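Local coordinates for protein glycosyl hydrolase, family 38 (Enterococcus faecalis, PDB 5KBP) that probably hydrolyses alpha-mannosidic linkages in carbohydrates as a member of glycoside hydrolase family 38, at residues 571-576 with 628-633; 128-133 with 294-299; 562-567 with 635-640. All coordinates share one frame; numbering follows the deposited sequence.

Contact 1 of 3, residues 571-576 with 628-633; sequences EYIFFK and REFRER
Phe575 and Phe630 form an offset edge-to-face aromatic pair between two loops of the family 38 C-terminal domain. One loop follows strand 555-566; the other links helix 619-625 to strand 641-653. The ring centroids are 5.7 Å apart and the planes meet at 65°. Phe630 gives the edge and Phe575 the face. Phe575 has CG anti to its backbone N (chi1 -177°), which sends the ring across to the short 3-10 turn at 630-631. There its face is met by backbone atoms as well. Phe630 O stands over the rim, 3.4 Å from Phe575 CE2, and Arg631 CA makes a CH-pi contact 4.2 Å from the Phe575 ring centroid. Arg631 CG adds a touch at Phe575 CE1, while the guanidinium of Arg631 turns to Trp293 in a cation-pi contact.

With CG between its backbone N and carbonyl carbon (chi1 61°), Phe630 turns its CD1 edge to Phe575 and one face to Ile573. Ile573 packs on that ring with two branches. CG2 of Ile573 lies over the face, 4.1 Å from the Phe630 centroid. CD1, at the end of the extended CG1 branch, stays on the same face and reaches the rim at CE2 and CZ.

No hydrogen bond crosses between the segments. Within 628-633, polar bonds hold the loop in shape. Arg633 NE donates to Arg628 O at 3.2 Å, from above the carbonyl plane, and Arg633 NH2 also pairs with Glu756. The tightest apolar touch is Ile573 CD1 to Phe630 CE2, at 3.5 Å.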
loop_
_atom_site.group_PDB
_atom_site.type_symbol
_atom_site.label_atom_id
_atom_site.label_comp_id
_atom_site.label_asym_id
_atom_site.label_seq_id
_atom_site.Cartn_x
_atom_site.Cartn_y
_atom_site.Cartn_z
ATOM N N GLU A 571 -2.953 -4.796 -21.711
ATOM C CA GLU A 571 -3.337 -5.562 -20.531
ATOM C C GLU A 571 -4.646 -6.314 -20.729
ATOM O O GLU A 571 -4.929 -7.251 -19.974
ATOM C CB GLU A 571 -3.440 -4.639 -19.317
ATOM C CG GLU A 571 -2.180 -3.824 -19.064
ATOM C CD GLU A 571 -2.226 -3.056 -17.758
ATOM O OE1 GLU A 571 -1.342 -3.279 -16.903
ATOM O OE2 GLU A 571 -3.150 -2.237 -17.581
ATOM N N TYR A 572 -5.445 -5.934 -21.725
ATOM C CA TYR A 572 -6.705 -6.611 -22.004
ATOM C C TYR A 572 -6.552 -7.761 -22.991
ATOM O O TYR A 572 -7.169 -8.817 -22.811
ATOM C CB TYR A 572 -7.729 -5.620 -22.564
ATOM C CG TYR A 572 -8.286 -4.630 -21.568
ATOM C CD1 TYR A 572 -9.402 -4.939 -20.804
ATOM C CD2 TYR A 572 -7.712 -3.375 -21.413
ATOM C CE1 TYR A 572 -9.923 -4.033 -19.898
ATOM C CE2 TYR A 572 -8.226 -2.461 -20.511
ATOM C CZ TYR A 572 -9.332 -2.794 -19.755
ATOM O OH TYR A 572 -9.846 -1.888 -18.855
ATOM N N ILE A 573 -5.753 -7.574 -24.040
ATOM C CA ILE A 573 -5.776 -8.441 -25.210
ATOM C C ILE A 573 -4.355 -8.834 -25.590
ATOM O O ILE A 573 -3.441 -8.001 -25.580
ATOM C CB ILE A 573 -6.482 -7.750 -26.398
ATOM C CG1 ILE A 573 -7.906 -7.345 -26.006
ATOM C CG2 ILE A 573 -6.501 -8.657 -27.621
ATOM C CD1 ILE A 573 -8.668 -6.631 -27.094
ATOM N N PHE A 574 -4.174 -10.110 -25.920
ATOM C CA PHE A 574 -2.931 -10.610 -26.486
ATOM C C PHE A 574 -3.000 -10.544 -28.004
ATOM O O PHE A 574 -4.037 -10.848 -28.602
ATOM C CB PHE A 574 -2.670 -12.050 -26.034
ATOM C CG PHE A 574 -1.611 -12.764 -26.836
ATOM C CD1 PHE A 574 -0.271 -12.625 -26.516
ATOM C CD2 PHE A 574 -1.957 -13.590 -27.896
ATOM C CE1 PHE A 574 0.706 -13.282 -27.244
ATOM C CE2 PHE A 574 -0.983 -14.252 -28.629
ATOM C CZ PHE A 574 0.350 -14.097 -28.302
ATOM N N PHE A 575 -1.890 -10.150 -28.626
ATOM C CA PHE A 575 -1.814 -10.117 -30.084
ATOM C C PHE A 575 -0.373 -10.376 -30.496
ATOM O O PHE A 575 0.512 -9.563 -30.209
ATOM C CB PHE A 575 -2.311 -8.785 -30.639
ATOM C CG PHE A 575 -2.322 -8.728 -32.142
ATOM C CD1 PHE A 575 -3.352 -9.311 -32.864
ATOM C CD2 PHE A 575 -1.302 -8.098 -32.836
ATOM C CE1 PHE A 575 -3.365 -9.264 -34.245
ATOM C CE2 PHE A 575 -1.309 -8.048 -34.218
ATOM C CZ PHE A 575 -2.342 -8.632 -34.924
ATOM N N LYS A 576 -0.145 -11.494 -31.170
ATOM C CA LYS A 576 1.189 -11.834 -31.646
ATOM C C LYS A 576 1.530 -10.998 -32.874
ATOM O O LYS A 576 0.685 -10.847 -33.765
ATOM C CB LYS A 576 1.269 -13.321 -31.988
ATOM C CG LYS A 576 2.631 -13.788 -32.471
ATOM C CD LYS A 576 2.570 -15.227 -32.959
ATOM C CE LYS A 576 1.615 -15.370 -34.137
ATOM N NZ LYS A 576 1.555 -16.770 -34.641
ATOM N N ARG A 628 -3.221 3.253 -32.062
ATOM C CA ARG A 628 -3.558 2.455 -33.231
ATOM C C ARG A 628 -4.152 1.126 -32.789
ATOM O O ARG A 628 -3.655 0.491 -31.853
ATOM C CB ARG A 628 -2.320 2.221 -34.099
ATOM C CG ARG A 628 -2.489 1.121 -35.140
ATOM C CD ARG A 628 -1.885 1.507 -36.482
ATOM N NE ARG A 628 -0.431 1.643 -36.434
ATOM C CZ ARG A 628 0.304 2.106 -37.441
ATOM N NH1 ARG A 628 -0.279 2.482 -38.571
ATOM N NH2 ARG A 628 1.621 2.199 -37.319
ATOM N N GLU A 629 -5.236 0.720 -33.451
ATOM C CA GLU A 629 -5.865 -0.559 -33.152
ATOM C C GLU A 629 -4.841 -1.683 -33.247
ATOM O O GLU A 629 -4.026 -1.723 -34.173
ATOM C CB GLU A 629 -7.028 -0.813 -34.114
ATOM C CG GLU A 629 -7.854 -2.047 -33.786
ATOM N N PHE A 630 -4.883 -2.595 -32.271
ATOM C CA PHE A 630 -3.811 -3.577 -32.135
ATOM C C PHE A 630 -3.728 -4.506 -33.340
ATOM O O PHE A 630 -2.638 -4.984 -33.675
ATOM C CB PHE A 630 -3.988 -4.382 -30.844
ATOM C CG PHE A 630 -5.271 -5.162 -30.775
ATOM C CD1 PHE A 630 -5.339 -6.458 -31.263
ATOM C CD2 PHE A 630 -6.403 -4.609 -30.201
ATOM C CE1 PHE A 630 -6.515 -7.180 -31.196
ATOM C CE2 PHE A 630 -7.582 -5.326 -30.130
ATOM C CZ PHE A 630 -7.638 -6.614 -30.626
ATOM N N ARG A 631 -4.854 -4.771 -34.006
ATOM C CA ARG A 631 -4.828 -5.649 -35.171
ATOM C C ARG A 631 -4.109 -5.025 -36.360
ATOM O O ARG A 631 -3.633 -5.760 -37.232
ATOM C CB ARG A 631 -6.250 -6.041 -35.574
ATOM C CG ARG A 631 -6.803 -7.234 -34.814
ATOM C CD ARG A 631 -8.088 -7.744 -35.449
ATOM N NE ARG A 631 -9.205 -6.828 -35.244
ATOM C CZ ARG A 631 -10.375 -6.926 -35.868
ATOM N NH1 ARG A 631 -10.582 -7.896 -36.748
ATOM N NH2 ARG A 631 -11.338 -6.049 -35.618
ATOM N N GLU A 632 -4.014 -3.696 -36.415
ATOM C CA GLU A 632 -3.350 -2.999 -37.508
ATOM C C GLU A 632 -1.901 -2.650 -37.185
ATOM O O GLU A 632 -1.303 -1.816 -37.873
ATOM C CB GLU A 632 -4.125 -1.729 -37.869
ATOM C CG GLU A 632 -5.583 -1.966 -38.222
ATOM C CD GLU A 632 -5.757 -2.634 -39.571
ATOM O OE1 GLU A 632 -4.954 -2.351 -40.485
ATOM O OE2 GLU A 632 -6.695 -3.445 -39.719
ATOM N N ARG A 633 -1.324 -3.271 -36.159
ATOM C CA ARG A 633 0.010 -2.915 -35.695
ATOM C C ARG A 633 1.070 -3.681 -36.477
ATOM O O ARG A 633 0.983 -4.904 -36.629
ATOM C CB ARG A 633 0.145 -3.178 -34.194
ATOM C CG ARG A 633 -0.647 -2.185 -33.360
ATOM C CD ARG A 633 -0.434 -2.355 -31.868
ATOM N NE ARG A 633 -1.084 -1.274 -31.133
ATOM C CZ ARG A 633 -1.165 -1.204 -29.810
ATOM N NH1 ARG A 633 -0.639 -2.161 -29.056
ATOM N NH2 ARG A 633 -1.777 -0.177 -29.237
#

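Contact 2 of 3, residues 128-133 with 294-299; sequences DTFGNM and YTLANT
Phe130 packs its ring against Leu296, where a loop of the N-terminal domain meets the loop leading to helix 304-332 of the middle domain. Residues 128-133 follow strand 124-126, an outer strand of the five-stranded mixed sheet in the N-terminal domain. Residues 294-299 form the second loop. Phe130 is the centre of an inverse gamma turn, and this tight turn presents its side chain to that loop.

The side chain can be followed outward. CB of Phe130 lies 4.2 Å from Thr295 O, a loose touch at the backbone. CG has Leu296 CB and CD1 as neighbours. Beyond CG, one methyl dominates. Leu296 CD1 sits over one face of the Phe130 ring, 3.6 Å from the centroid and 17° off the ring normal. This is a CH-pi contact. The methyl is displaced toward Phe130 CE1, its nearest ring atom at 3.5 Å. At the tip, Phe130 CZ still meets the same methyl at 3.7 Å. Back along the ring, at its CD2 corner, Phe130 CD2 comes 4.5 Å from Thr299 OG1, which approaches obliquely and makes no bond to it.

Leu296 has an extended chi2 (-177°), which carries CD1 out over the ring. The other methyl, CD2, packs on Tyr572. The carbonyl of Leu296 starts the 3-10 turn at 297-299. The contact is buried, and no hydrogen bond joins the two segments. Leu296 O instead accepts two bonds from Thr299: a longer one from N, and one from OG1 at 2.8 Å, arriving nearly along the C=O axis at 170°.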
loop_
_atom_site.group_PDB
_atom_site.type_symbol
_atom_site.label_atom_id
_atom_site.label_comp_id
_atom_site.label_asym_id
_atom_site.label_seq_id
_atom_site.Cartn_x
_atom_site.Cartn_y
_atom_site.Cartn_z
ATOM N N ASP A 128 -20.577 -4.635 -16.399
ATOM C CA ASP A 128 -19.365 -4.596 -17.208
ATOM C C ASP A 128 -18.475 -5.813 -16.973
ATOM O O ASP A 128 -17.278 -5.764 -17.272
ATOM C CB ASP A 128 -18.585 -3.307 -16.931
ATOM C CG ASP A 128 -17.666 -2.925 -18.071
ATOM O OD1 ASP A 128 -17.948 -3.326 -19.219
ATOM O OD2 ASP A 128 -16.663 -2.224 -17.818
ATOM N N THR A 129 -19.033 -6.904 -16.451
ATOM C CA THR A 129 -18.230 -8.079 -16.137
ATOM C C THR A 129 -17.774 -8.770 -17.417
ATOM O O THR A 129 -18.578 -9.033 -18.317
ATOM C CB THR A 129 -19.028 -9.051 -15.267
ATOM O OG1 THR A 129 -19.577 -8.350 -14.143
ATOM C CG2 THR A 129 -18.134 -10.175 -14.763
ATOM N N PHE A 130 -16.477 -9.064 -17.496
ATOM C CA PHE A 130 -15.885 -9.710 -18.668
ATOM C C PHE A 130 -16.228 -11.194 -18.615
ATOM O O PHE A 130 -15.456 -12.017 -18.122
ATOM C CB PHE A 130 -14.377 -9.493 -18.707
ATOM C CG PHE A 130 -13.958 -8.054 -18.565
ATOM C CD1 PHE A 130 -14.768 -7.025 -19.022
ATOM C CD2 PHE A 130 -12.747 -7.733 -17.974
ATOM C CE1 PHE A 130 -14.377 -5.704 -18.885
ATOM C CE2 PHE A 130 -12.351 -6.417 -17.839
ATOM C CZ PHE A 130 -13.167 -5.401 -18.295
ATOM N N GLY A 131 -17.403 -11.542 -19.132
ATOM C CA GLY A 131 -17.861 -12.916 -19.079
ATOM C C GLY A 131 -18.499 -13.255 -17.748
ATOM O O GLY A 131 -18.005 -12.844 -16.694
ATOM N N ASN A 132 -19.598 -14.001 -17.780
ATOM C CA ASN A 132 -20.348 -14.337 -16.580
ATOM C C ASN A 132 -20.289 -15.836 -16.321
ATOM O O ASN A 132 -20.447 -16.643 -17.241
ATOM C CB ASN A 132 -21.802 -13.874 -16.700
ATOM C CG ASN A 132 -21.940 -12.365 -16.606
ATOM O OD1 ASN A 132 -22.096 -11.813 -15.517
ATOM N ND2 ASN A 132 -21.876 -11.692 -17.747
ATOM N N MET A 133 -20.059 -16.194 -15.058
ATOM C CA MET A 133 -19.936 -17.592 -14.668
ATOM C C MET A 133 -21.233 -18.349 -14.935
ATOM O O MET A 133 -22.332 -17.791 -14.875
ATOM C CB MET A 133 -19.569 -17.690 -13.187
ATOM C CG MET A 133 -20.564 -16.986 -12.280
ATOM S SD MET A 133 -20.138 -17.021 -10.536
ATOM C CE MET A 133 -18.678 -15.998 -10.515
ATOM N N TYR A 294 -12.693 -9.133 -28.716
ATOM C CA TYR A 294 -12.894 -8.296 -27.540
ATOM C C TYR A 294 -13.579 -9.074 -26.426
ATOM O O TYR A 294 -14.468 -8.564 -25.738
ATOM C CB TYR A 294 -13.680 -7.039 -27.899
ATOM C CG TYR A 294 -12.986 -6.207 -28.950
ATOM C CD1 TYR A 294 -11.970 -5.324 -28.605
ATOM C CD2 TYR A 294 -13.328 -6.320 -30.290
ATOM C CE1 TYR A 294 -11.324 -4.569 -29.565
ATOM C CE2 TYR A 294 -12.688 -5.569 -31.257
ATOM C CZ TYR A 294 -11.686 -4.695 -30.889
ATOM O OH TYR A 294 -11.046 -3.944 -31.847
ATOM N N THR A 295 -13.168 -10.330 -26.233
ATOM C CA THR A 295 -13.586 -11.078 -25.051
ATOM C C THR A 295 -12.931 -10.524 -23.792
ATOM O O THR A 295 -13.510 -10.605 -22.702
ATOM C CB THR A 295 -13.239 -12.560 -25.222
ATOM O OG1 THR A 295 -13.851 -13.063 -26.417
ATOM C CG2 THR A 295 -13.727 -13.380 -24.035
ATOM N N LEU A 296 -11.738 -9.941 -23.932
ATOM C CA LEU A 296 -10.899 -9.493 -22.822
ATOM C C LEU A 296 -10.483 -10.651 -21.923
ATOM O O LEU A 296 -10.171 -10.449 -20.746
ATOM C CB LEU A 296 -11.586 -8.391 -22.004
ATOM C CG LEU A 296 -12.148 -7.232 -22.830
ATOM C CD1 LEU A 296 -12.731 -6.155 -21.931
ATOM C CD2 LEU A 296 -11.080 -6.653 -23.748
ATOM N N ALA A 297 -10.465 -11.870 -22.469
ATOM C CA ALA A 297 -10.086 -13.034 -21.676
ATOM C C ALA A 297 -8.603 -13.025 -21.330
ATOM O O ALA A 297 -8.199 -13.644 -20.339
ATOM C CB ALA A 297 -10.438 -14.320 -22.420
ATOM N N ASN A 298 -7.781 -12.333 -22.123
ATOM C CA ASN A 298 -6.349 -12.259 -21.851
ATOM C C ASN A 298 -6.019 -11.445 -20.606
ATOM O O ASN A 298 -4.840 -11.341 -20.253
ATOM C CB ASN A 298 -5.613 -11.685 -23.063
ATOM C CG ASN A 298 -5.646 -12.619 -24.253
ATOM O OD1 ASN A 298 -6.070 -12.240 -25.343
ATOM N ND2 ASN A 298 -5.208 -13.855 -24.045
ATOM N N THR A 299 -7.017 -10.865 -19.936
ATOM C CA THR A 299 -6.768 -10.245 -18.641
ATOM C C THR A 299 -6.359 -11.277 -17.599
ATOM O O THR A 299 -5.690 -10.935 -16.617
ATOM C CB THR A 299 -8.010 -9.488 -18.168
ATOM O OG1 THR A 299 -9.139 -10.371 -18.163
ATOM C CG2 THR A 299 -8.301 -8.306 -19.080
#

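Contact 3 of 3, residues 562-567 with 635-640; sequences FEDTGD and AQRSTT
The end of strand 555-566, in the large antiparallel sheet of the C-terminal domain, is tied by a salt bridge to the loop before strand 641-653. Arg637 supplies the cation and Asp564 the anion. Arg637 NH2 donates to Asp564 OD2 at 2.8 Å, with an N-H...O angle of 151°. The oxygen lies at the guanidinium edge, close to its plane. Arg637 NH1 adds a weak bond to the same Asp564 OD2 at 3.1 Å. The carboxylate is turned 39° from the guanidinium, and one oxygen takes both bonds.

A bend at chi3 (70°) lays the guanidinium along the strand backbone. Thr565 C and Gly566 N sit over one face, with Thr565 C 3.4 Å from Arg637 NH1. Arg637 CD and NE run close past Gly566 CA, where the glycine leaves room for the arginine chain. Gly566 N itself bonds to Asp580 OD2.

Asp564 OD1 pairs with His672 ND1 on the neighbouring strand. The buried carboxylate is therefore gripped through both oxygens. The positive charge of Arg637 probably stabilises Asp564 as a carboxylate, and the histidine bond restrains its rotation.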
loop_
_atom_site.group_PDB
_atom_site.type_symbol
_atom_site.label_atom_id
_atom_site.label_comp_id
_atom_site.label_asym_id
_atom_site.label_seq_id
_atom_site.Cartn_x
_atom_site.Cartn_y
_atom_site.Cartn_z
ATOM N N PHE A 562 8.149 -25.458 -23.352
ATOM C CA PHE A 562 7.963 -24.025 -23.172
ATOM C C PHE A 562 7.959 -23.314 -24.519
ATOM O O PHE A 562 8.716 -23.671 -25.427
ATOM C CB PHE A 562 9.052 -23.449 -22.265
ATOM C CG PHE A 562 9.027 -24.006 -20.872
ATOM C CD1 PHE A 562 8.114 -23.533 -19.942
ATOM C CD2 PHE A 562 9.904 -25.008 -20.493
ATOM C CE1 PHE A 562 8.083 -24.047 -18.659
ATOM C CE2 PHE A 562 9.877 -25.525 -19.211
ATOM C CZ PHE A 562 8.965 -25.043 -18.294
ATOM N N GLU A 563 7.101 -22.303 -24.637
ATOM C CA GLU A 563 6.910 -21.574 -25.882
ATOM C C GLU A 563 6.787 -20.091 -25.576
ATOM O O GLU A 563 5.956 -19.693 -24.753
ATOM C CB GLU A 563 5.660 -22.063 -26.621
ATOM C CG GLU A 563 5.339 -21.300 -27.894
ATOM C CD GLU A 563 3.886 -21.441 -28.301
ATOM O OE1 GLU A 563 3.035 -20.729 -27.727
ATOM O OE2 GLU A 563 3.593 -22.273 -29.185
ATOM N N ASP A 564 7.607 -19.278 -26.235
ATOM C CA ASP A 564 7.582 -17.832 -26.067
ATOM C C ASP A 564 7.308 -17.175 -27.410
ATOM O O ASP A 564 7.954 -17.500 -28.413
ATOM C CB ASP A 564 8.899 -17.314 -25.485
ATOM C CG ASP A 564 8.877 -15.815 -25.246
ATOM O OD1 ASP A 564 8.409 -15.390 -24.169
ATOM O OD2 ASP A 564 9.323 -15.062 -26.136
ATOM N N THR A 565 6.342 -16.260 -27.427
ATOM C CA THR A 565 6.022 -15.470 -28.604
ATOM C C THR A 565 5.946 -14.004 -28.210
ATOM O O THR A 565 5.858 -13.660 -27.030
ATOM C CB THR A 565 4.691 -15.898 -29.246
ATOM O OG1 THR A 565 3.605 -15.528 -28.390
ATOM C CG2 THR A 565 4.657 -17.402 -29.473
ATOM N N GLY A 566 5.980 -13.139 -29.220
ATOM C CA GLY A 566 5.804 -11.725 -28.976
ATOM C C GLY A 566 4.366 -11.377 -28.646
ATOM O O GLY A 566 3.428 -12.126 -28.920
ATOM N N ASP A 567 4.193 -10.209 -28.033
ATOM C CA ASP A 567 2.859 -9.717 -27.700
ATOM C C ASP A 567 2.891 -8.199 -27.781
ATOM O O ASP A 567 3.537 -7.545 -26.955
ATOM C CB ASP A 567 2.420 -10.189 -26.317
ATOM C CG ASP A 567 1.029 -9.707 -25.951
ATOM O OD1 ASP A 567 0.286 -9.276 -26.857
ATOM O OD2 ASP A 567 0.669 -9.773 -24.757
ATOM N N ALA A 635 4.417 -3.568 -35.726
ATOM C CA ALA A 635 5.614 -3.824 -34.938
ATOM C C ALA A 635 5.922 -5.314 -34.890
ATOM O O ALA A 635 5.019 -6.154 -34.854
ATOM C CB ALA A 635 5.441 -3.279 -33.520
ATOM N N GLN A 636 7.210 -5.638 -34.899
ATOM C CA GLN A 636 7.684 -7.006 -34.785
ATOM C C GLN A 636 8.632 -7.118 -33.598
ATOM O O GLN A 636 9.015 -6.121 -32.980
ATOM C CB GLN A 636 8.385 -7.454 -36.074
ATOM C CG GLN A 636 7.547 -7.264 -37.325
ATOM C CD GLN A 636 6.245 -8.043 -37.282
ATOM O OE1 GLN A 636 6.175 -9.125 -36.700
ATOM N NE2 GLN A 636 5.207 -7.495 -37.901
ATOM N N ARG A 637 9.007 -8.353 -33.278
ATOM C CA ARG A 637 9.954 -8.577 -32.197
ATOM C C ARG A 637 11.320 -8.018 -32.572
ATOM O O ARG A 637 11.721 -8.043 -33.741
ATOM C CB ARG A 637 10.062 -10.068 -31.882
ATOM C CG ARG A 637 8.723 -10.762 -31.698
ATOM C CD ARG A 637 8.889 -12.095 -30.992
ATOM N NE ARG A 637 9.267 -11.921 -29.592
ATOM C CZ ARG A 637 9.411 -12.920 -28.726
ATOM N NH1 ARG A 637 9.208 -14.171 -29.115
ATOM N NH2 ARG A 637 9.758 -12.667 -27.471
ATOM N N SER A 638 12.032 -7.499 -31.576
ATOM C CA SER A 638 13.356 -6.948 -31.819
ATOM C C SER A 638 14.305 -8.038 -32.303
ATOM O O SER A 638 14.191 -9.208 -31.928
ATOM C CB SER A 638 13.908 -6.299 -30.550
ATOM O OG SER A 638 15.219 -5.804 -30.759
ATOM N N THR A 639 15.245 -7.642 -33.161
ATOM C CA THR A 639 16.270 -8.569 -33.621
ATOM C C THR A 639 17.388 -8.744 -32.603
ATOM O O THR A 639 18.157 -9.705 -32.706
ATOM C CB THR A 639 16.852 -8.098 -34.956
ATOM O OG1 THR A 639 17.418 -6.791 -34.799
ATOM C CG2 THR A 639 15.764 -8.048 -36.019
ATOM N N THR A 640 17.494 -7.842 -31.629
ATOM C CA THR A 640 18.480 -7.972 -30.564
ATOM C C THR A 640 18.027 -9.050 -29.588
ATOM O O THR A 640 16.927 -8.968 -29.031
ATOM C CB THR A 640 18.667 -6.641 -29.839
ATOM O OG1 THR A 640 19.019 -5.625 -30.786
ATOM C CG2 THR A 640 19.767 -6.753 -28.792
#

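Along the chain contact 2 comes first, and contact 1 lies between the two segments of contact 3. In space contact 1 is the middle one: its centre lies 16 Å from that of contact 2 and 14 Å from that of contact 3. Residues 571-576 touch both neighbours. Phe574 N bonds to Asn298 OD1 of contact 2 at 2.9 Å. Phe575 N bonds to Asp567 OD1 of contact 3, also at 2.9 Å. Contacts 2 and 3 do not touch; their nearest atoms are about 7 Å apart. The 294-299 loop thus lies between the N-terminal loop 128-133 and residues 571-576. All three lie away from Phe253 and Tyr256, which bind calcium in a structure of this protein but hold none in this chain.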